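Local coordinates for cysteine synthase (Helicobacter pylori, PDB 6AHI), which catalyses the pyridoxal 5'-phosphate-dependent formation of L-cysteine and acetate from O-acetyl-L-serine and hydrogen sulfide, and has cystathionine beta-synthase activity, at residues A[3-6]-A[7-11]; A[158-161]-A[162-166]; A[219-222]-A[223-226]. All coordinates share one frame; numbering follows the deposited sequence.

All three contacts are local, each formed by consecutive residues of one chain, and all are partly buried. Contact 1 lies farthest out, at the dimer interface, where strand 3-4 pairs with the second subunit; contacts 2 and 3 touch no other chain and lie near predicted cofactor-binding residues. Contact 2 spans the start of helix 160-168, packed against strands 31-36 and 287-292; contact 3 is part of the loop between strands 200-206 and 240-244, across the chain's centre from both others. In contact 1 the carbonyl and hydroxyl of one threonine accept two N-H groups of a 3-10 turn, regular helical bonds dominate contact 2, and contact 3 relies on a histidine, two isoleucines and two glycines.

Contact 1 (A[3-6]-A[7-11]); sequences IITT and MQDAI
Thr6 meets the 3-10 turn 7-10 through both its backbone and its side chain. Its carbonyl O accepts the N-H of Asp9 (N to O 3.0 Å), the donor standing well above the carbonyl plane, 57° out of it. Its hydroxyl takes the N-H of Gln8 in a longer bond, 3.3 Å from N to OG1. With OG1 anti to the backbone N (chi1 166°), the hydroxyl lies beside the carbonyl carbon and faces the start of the turn, while CG2 is left to meet the carboxylate of Asp9, 3.3 Å from OD1. The two side chains cross at about a right angle. Ile4 also slides past Asp9, in the opposite direction, with CG2 3.7 Å from Asp9 CB. The other branch of Ile4 ends in CD1, which touches Met7 SD at 3.7 Å; bends at chi2 and chi3 curl the methionine chain so that its sulfur reaches this methyl. Farther outward, Met7 continues onto Pro41 and onto Leu83 of helix 76-85, whereas Ile4 packs on Phe17 of the second subunit, whose strand extends the ladder of residues 3-4. Thr6 thus accepts the N-H groups of both Gln8 and Asp9 at the start of the 3-10 turn, and the apolar Ile4-Met7 pair joins that turn to the dimer interface.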
loop_
_atom_site.group_PDB
_atom_site.type_symbol
_atom_site.label_atom_id
_atom_site.label_comp_id
_atom_site.label_asym_id
_atom_site.label_seq_id
_atom_site.Cartn_x
_atom_site.Cartn_y
_atom_site.Cartn_z
ATOM N N ILE A 3 4.637 8.043 -15.932
ATOM C CA ILE A 3 5.260 9.143 -15.241
ATOM C C ILE A 3 4.127 10.018 -14.702
ATOM O O ILE A 3 3.278 10.424 -15.475
ATOM C CB ILE A 3 6.213 9.899 -16.176
ATOM C CG1 ILE A 3 7.331 8.994 -16.700
ATOM C CG2 ILE A 3 6.769 11.128 -15.490
ATOM C CD1 ILE A 3 8.239 9.655 -17.710
ATOM N N ILE A 4 4.103 10.265 -13.387
ATOM C CA ILE A 4 3.048 11.041 -12.741
ATOM C C ILE A 4 3.631 12.251 -11.989
ATOM O O ILE A 4 4.799 12.282 -11.603
ATOM C CB ILE A 4 2.212 10.148 -11.813
ATOM C CG1 ILE A 4 2.988 9.670 -10.593
ATOM C CG2 ILE A 4 1.635 8.971 -12.568
ATOM C CD1 ILE A 4 2.224 8.674 -9.777
ATOM N N THR A 5 2.815 13.311 -11.878
ATOM C CA THR A 5 3.212 14.548 -11.210
ATOM C C THR A 5 2.268 14.812 -10.032
ATOM O O THR A 5 2.447 15.766 -9.313
ATOM C CB THR A 5 3.255 15.765 -12.152
ATOM O OG1 THR A 5 1.954 15.943 -12.708
ATOM C CG2 THR A 5 4.278 15.645 -13.264
ATOM N N THR A 6 1.299 13.918 -9.839
ATOM C CA THR A 6 0.342 13.969 -8.756
ATOM C C THR A 6 -0.076 12.530 -8.428
ATOM O O THR A 6 -0.253 11.708 -9.341
ATOM C CB THR A 6 -0.862 14.855 -9.138
ATOM O OG1 THR A 6 -1.914 14.626 -8.215
ATOM C CG2 THR A 6 -1.466 14.547 -10.490
ATOM N N MET A 7 -0.190 12.208 -7.138
ATOM C CA MET A 7 -0.538 10.829 -6.759
ATOM C C MET A 7 -1.989 10.509 -7.173
ATOM O O MET A 7 -2.381 9.360 -7.299
ATOM C CB MET A 7 -0.334 10.624 -5.258
ATOM C CG MET A 7 1.111 10.278 -4.905
ATOM S SD MET A 7 1.939 9.142 -6.088
ATOM C CE MET A 7 1.173 7.589 -5.646
ATOM N N GLN A 8 -2.770 11.564 -7.439
ATOM C CA GLN A 8 -4.104 11.457 -7.991
ATOM C C GLN A 8 -4.132 10.726 -9.313
ATOM O O GLN A 8 -5.110 10.028 -9.565
ATOM C CB GLN A 8 -4.649 12.833 -8.323
ATOM C CG GLN A 8 -5.214 13.524 -7.120
ATOM C CD GLN A 8 -6.311 14.374 -7.686
ATOM O OE1 GLN A 8 -7.227 13.856 -8.336
ATOM N NE2 GLN A 8 -6.197 15.675 -7.456
ATOM N N ASP A 9 -3.081 10.883 -10.120
ATOM C CA ASP A 9 -2.985 10.210 -11.406
ATOM C C ASP A 9 -2.992 8.676 -11.235
ATOM O O ASP A 9 -3.169 7.933 -12.199
ATOM C CB ASP A 9 -1.710 10.606 -12.167
ATOM C CG ASP A 9 -1.659 11.992 -12.810
ATOM O OD1 ASP A 9 -2.724 12.655 -12.897
ATOM O OD2 ASP A 9 -0.526 12.406 -13.229
ATOM N N ALA A 10 -2.715 8.180 -10.029
ATOM C CA ALA A 10 -2.568 6.750 -9.807
ATOM C C ALA A 10 -3.842 6.141 -9.191
ATOM O O ALA A 10 -3.820 4.975 -8.842
ATOM C CB ALA A 10 -1.351 6.524 -8.930
ATOM N N ILE A 11 -4.913 6.937 -8.989
ATOM C CA ILE A 11 -6.206 6.443 -8.412
ATOM C C ILE A 11 -6.907 5.567 -9.461
ATOM O O ILE A 11 -6.938 5.900 -10.638
ATOM C CB ILE A 11 -7.113 7.591 -7.897
ATOM C CG1 ILE A 11 -6.516 8.233 -6.639
ATOM C CG2 ILE A 11 -8.523 7.086 -7.625
ATOM C CD1 ILE A 11 -7.135 9.539 -6.225
#

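Contact 2 (A[158-161]-A[162-166]); sequences HTLA and PEIVQ
From Leu160 onward the backbone winds as a regular helix: Ile164 N donates to Leu160 O at 3.1 Å and Val165 N to Ala161 O at 3.2 Å, while the bond from Glu163 N to Thr159 O is weak at 3.4 Å. Pro162 occupies the first turn, where the N-H it lacks is not needed for a helical bond. The peptide link itself holds Pro162 CD 3.4 Å from Ala161 CB, and Pro162 CG lies 3.7 Å from His158 O. The side chains of Leu160 and Ile164, one turn apart, cross at a slant, Leu160 CG 3.9 Å from Ile164 CD1; that methyl is carried there by CG1, which is anti to the carbonyl carbon (chi1 -76°). This side packs on Ile291 and Leu289 of strand 287-292. Glu163 sends an extended chain elsewhere, to salt bridges from OE2 to Lys35 and Arg48. Such a helix packed on a mainly parallel sheet is typical of the alpha/beta fold of this pyridoxal-phosphate enzyme family, and the side chain of Leu160 is about 4 Å from that of Thr184, which probably binds the cofactor.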
loop_
_atom_site.group_PDB
_atom_site.type_symbol
_atom_site.label_atom_id
_atom_site.label_comp_id
_atom_site.label_asym_id
_atom_site.label_seq_id
_atom_site.Cartn_x
_atom_site.Cartn_y
_atom_site.Cartn_z
ATOM N N HIS A 158 -19.915 6.181 -11.587
ATOM C CA HIS A 158 -19.212 6.853 -12.697
ATOM C C HIS A 158 -17.763 6.365 -12.867
ATOM O O HIS A 158 -17.184 6.608 -13.915
ATOM C CB HIS A 158 -19.286 8.379 -12.519
ATOM C CG HIS A 158 -20.623 8.956 -12.904
ATOM N ND1 HIS A 158 -21.084 8.892 -14.195
ATOM C CD2 HIS A 158 -21.597 9.575 -12.194
ATOM C CE1 HIS A 158 -22.272 9.472 -14.280
ATOM N NE2 HIS A 158 -22.616 9.884 -13.058
ATOM N N THR A 159 -17.168 5.717 -11.857
ATOM C CA THR A 159 -15.718 5.434 -11.844
ATOM C C THR A 159 -15.489 3.927 -11.702
ATOM O O THR A 159 -15.156 3.252 -12.670
ATOM C CB THR A 159 -15.010 6.256 -10.750
ATOM O OG1 THR A 159 -15.489 5.890 -9.448
ATOM C CG2 THR A 159 -15.180 7.746 -10.953
ATOM N N LEU A 160 -15.752 3.396 -10.506
ATOM C CA LEU A 160 -15.494 1.986 -10.180
ATOM C C LEU A 160 -16.280 1.050 -11.113
ATOM O O LEU A 160 -15.733 0.121 -11.673
ATOM C CB LEU A 160 -15.901 1.739 -8.727
ATOM C CG LEU A 160 -15.654 0.329 -8.206
ATOM C CD1 LEU A 160 -14.213 -0.073 -8.438
ATOM C CD2 LEU A 160 -16.000 0.220 -6.722
ATOM N N ALA A 161 -17.594 1.278 -11.231
ATOM C CA ALA A 161 -18.462 0.270 -11.852
ATOM C C ALA A 161 -18.120 0.106 -13.332
ATOM O O ALA A 161 -17.975 -1.028 -13.804
ATOM C CB ALA A 161 -19.919 0.593 -11.633
ATOM N N PRO A 162 -17.927 1.187 -14.119
ATOM C CA PRO A 162 -17.555 1.020 -15.525
ATOM C C PRO A 162 -16.213 0.306 -15.710
ATOM O O PRO A 162 -16.006 -0.464 -16.667
ATOM C CB PRO A 162 -17.485 2.447 -16.098
ATOM C CG PRO A 162 -18.264 3.295 -15.127
ATOM C CD PRO A 162 -18.196 2.601 -13.780
ATOM N N GLU A 163 -15.292 0.542 -14.785
ATOM C CA GLU A 163 -13.971 -0.098 -14.844
ATOM C C GLU A 163 -14.136 -1.617 -14.692
ATOM O O GLU A 163 -13.526 -2.393 -15.376
ATOM C CB GLU A 163 -13.112 0.516 -13.737
ATOM C CG GLU A 163 -11.621 0.492 -13.965
ATOM C CD GLU A 163 -10.927 1.044 -12.734
ATOM O OE1 GLU A 163 -10.774 2.275 -12.612
ATOM O OE2 GLU A 163 -10.559 0.227 -11.888
ATOM N N ILE A 164 -15.000 -2.026 -13.772
ATOM C CA ILE A 164 -15.289 -3.445 -13.528
ATOM C C ILE A 164 -15.841 -4.111 -14.789
ATOM O O ILE A 164 -15.399 -5.182 -15.160
ATOM C CB ILE A 164 -16.248 -3.606 -12.333
ATOM C CG1 ILE A 164 -15.492 -3.379 -11.018
ATOM C CG2 ILE A 164 -16.941 -4.962 -12.377
ATOM C CD1 ILE A 164 -16.386 -3.126 -9.828
ATOM N N VAL A 165 -16.837 -3.493 -15.426
ATOM C CA VAL A 165 -17.420 -4.103 -16.608
ATOM C C VAL A 165 -16.395 -4.128 -17.745
ATOM O O VAL A 165 -16.403 -5.070 -18.508
ATOM C CB VAL A 165 -18.735 -3.430 -17.035
ATOM C CG1 VAL A 165 -19.234 -4.017 -18.346
ATOM C CG2 VAL A 165 -19.777 -3.580 -15.955
ATOM N N GLN A 166 -15.529 -3.120 -17.848
ATOM C CA GLN A 166 -14.454 -3.153 -18.879
ATOM C C GLN A 166 -13.548 -4.371 -18.687
ATOM O O GLN A 166 -13.154 -4.971 -19.651
ATOM C CB GLN A 166 -13.568 -1.914 -18.829
ATOM C CG GLN A 166 -14.232 -0.677 -19.402
ATOM C CD GLN A 166 -13.290 0.503 -19.422
ATOM O OE1 GLN A 166 -12.064 0.353 -19.476
ATOM N NE2 GLN A 166 -13.869 1.695 -19.374
#

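Contact 3 (A[219-222]-A[223-226]); sequences HEIE and GIGV
The ring of His219 reaches the backbone of Ile224 and Gly225. CB projects toward residues 223-226, and chi1 of 50° places CG between the backbone N and the carbonyl carbon. At ND1 the ring donates to Ile221 O, 2.7 Å away, with the acceptor almost exactly in the ring plane and the N-H lying in the plane of the carbonyl. This bond fixes the rotation of the imidazole. CE1 then comes 3.1 Å from Ile224 O, which approaches the ring obliquely, and NE2 lies 3.7 Å from the same Ile224 O and 4.2 Å from Gly225 CA. No hydrogen bond joins residues 219-222 to 223-226; apart from the ring, they meet through Ile221 and Ile224, whose side chains cross with Ile221 CG2 3.6 Å from Ile224 CG1. Gly223 and Gly225 both take positive phi (112° and 118°), a conformation favoured by glycine, and Gly225 runs beside the histidine ring. The loop touches helices 246-260 and 266-281. Asp246 accepts the backbone N-H groups of Glu220 and Ile221, while Ile221 and Ile224 both pack on Ala270 and on Pro206 at the end of strand 200-206. Ile224 also touches Ser267, a probable pyridoxal 5'-phosphate ligand, and Gly225 makes backbone hydrogen bonds with Ile179, just beyond strand 174-178.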
loop_
_atom_site.group_PDB
_atom_site.type_symbol
_atom_site.label_atom_id
_atom_site.label_comp_id
_atom_site.label_asym_id
_atom_site.label_seq_id
_atom_site.Cartn_x
_atom_site.Cartn_y
_atom_site.Cartn_z
ATOM N N HIS A 219 -19.030 -4.215 17.101
ATOM C CA HIS A 219 -18.418 -5.235 16.270
ATOM C C HIS A 219 -16.968 -4.814 16.034
ATOM O O HIS A 219 -16.714 -3.638 15.854
ATOM C CB HIS A 219 -19.209 -5.403 14.955
ATOM C CG HIS A 219 -19.482 -4.120 14.231
ATOM N ND1 HIS A 219 -18.550 -3.523 13.399
ATOM C CD2 HIS A 219 -20.569 -3.309 14.230
ATOM C CE1 HIS A 219 -19.044 -2.392 12.932
ATOM N NE2 HIS A 219 -20.280 -2.240 13.423
ATOM N N GLU A 220 -16.034 -5.769 16.052
ATOM C CA GLU A 220 -14.620 -5.453 15.780
ATOM C C GLU A 220 -14.391 -5.205 14.280
ATOM O O GLU A 220 -13.473 -4.459 13.931
ATOM C CB GLU A 220 -13.660 -6.545 16.262
ATOM C CG GLU A 220 -12.216 -6.033 16.332
ATOM C CD GLU A 220 -11.107 -6.945 16.848
ATOM O OE1 GLU A 220 -10.995 -8.109 16.373
ATOM O OE2 GLU A 220 -10.317 -6.467 17.702
ATOM N N ILE A 221 -15.176 -5.826 13.387
ATOM C CA ILE A 221 -14.994 -5.528 11.936
ATOM C C ILE A 221 -15.122 -4.012 11.758
ATOM O O ILE A 221 -16.044 -3.420 12.295
ATOM C CB ILE A 221 -15.987 -6.293 11.038
ATOM C CG1 ILE A 221 -15.708 -7.798 11.063
ATOM C CG2 ILE A 221 -15.958 -5.760 9.603
ATOM C CD1 ILE A 221 -16.853 -8.671 10.584
ATOM N N GLU A 222 -14.202 -3.425 10.986
ATOM C CA GLU A 222 -14.112 -1.990 10.805
ATOM C C GLU A 222 -14.468 -1.572 9.377
ATOM O O GLU A 222 -13.911 -2.094 8.400
ATOM C CB GLU A 222 -12.679 -1.540 11.085
ATOM C CG GLU A 222 -12.225 -1.824 12.503
ATOM C CD GLU A 222 -11.386 -0.751 13.167
ATOM O OE1 GLU A 222 -11.388 0.399 12.685
ATOM O OE2 GLU A 222 -10.732 -1.078 14.166
ATOM N N GLY A 223 -15.353 -0.579 9.265
ATOM C CA GLY A 223 -15.660 0.067 8.005
ATOM C C GLY A 223 -17.068 -0.227 7.519
ATOM O O GLY A 223 -17.618 0.554 6.775
ATOM N N ILE A 224 -17.652 -1.347 7.959
ATOM C CA ILE A 224 -18.986 -1.729 7.546
ATOM C C ILE A 224 -19.845 -1.879 8.802
ATOM O O ILE A 224 -19.335 -2.050 9.882
ATOM C CB ILE A 224 -18.999 -3.021 6.688
ATOM C CG1 ILE A 224 -18.417 -4.214 7.448
ATOM C CG2 ILE A 224 -18.291 -2.808 5.359
ATOM C CD1 ILE A 224 -18.695 -5.546 6.807
ATOM N N GLY A 225 -21.157 -1.855 8.606
ATOM C CA GLY A 225 -22.128 -1.925 9.678
ATOM C C GLY A 225 -22.954 -0.668 9.711
ATOM O O GLY A 225 -22.416 0.437 9.511
ATOM N N VAL A 226 -24.259 -0.856 9.920
ATOM C CA VAL A 226 -25.195 0.230 10.047
ATOM C C VAL A 226 -26.042 -0.006 11.304
ATOM O O VAL A 226 -26.328 -1.155 11.717
ATOM C CB VAL A 226 -26.087 0.361 8.798
ATOM C CG1 VAL A 226 -25.262 0.363 7.529
ATOM C CG2 VAL A 226 -27.131 -0.728 8.741
#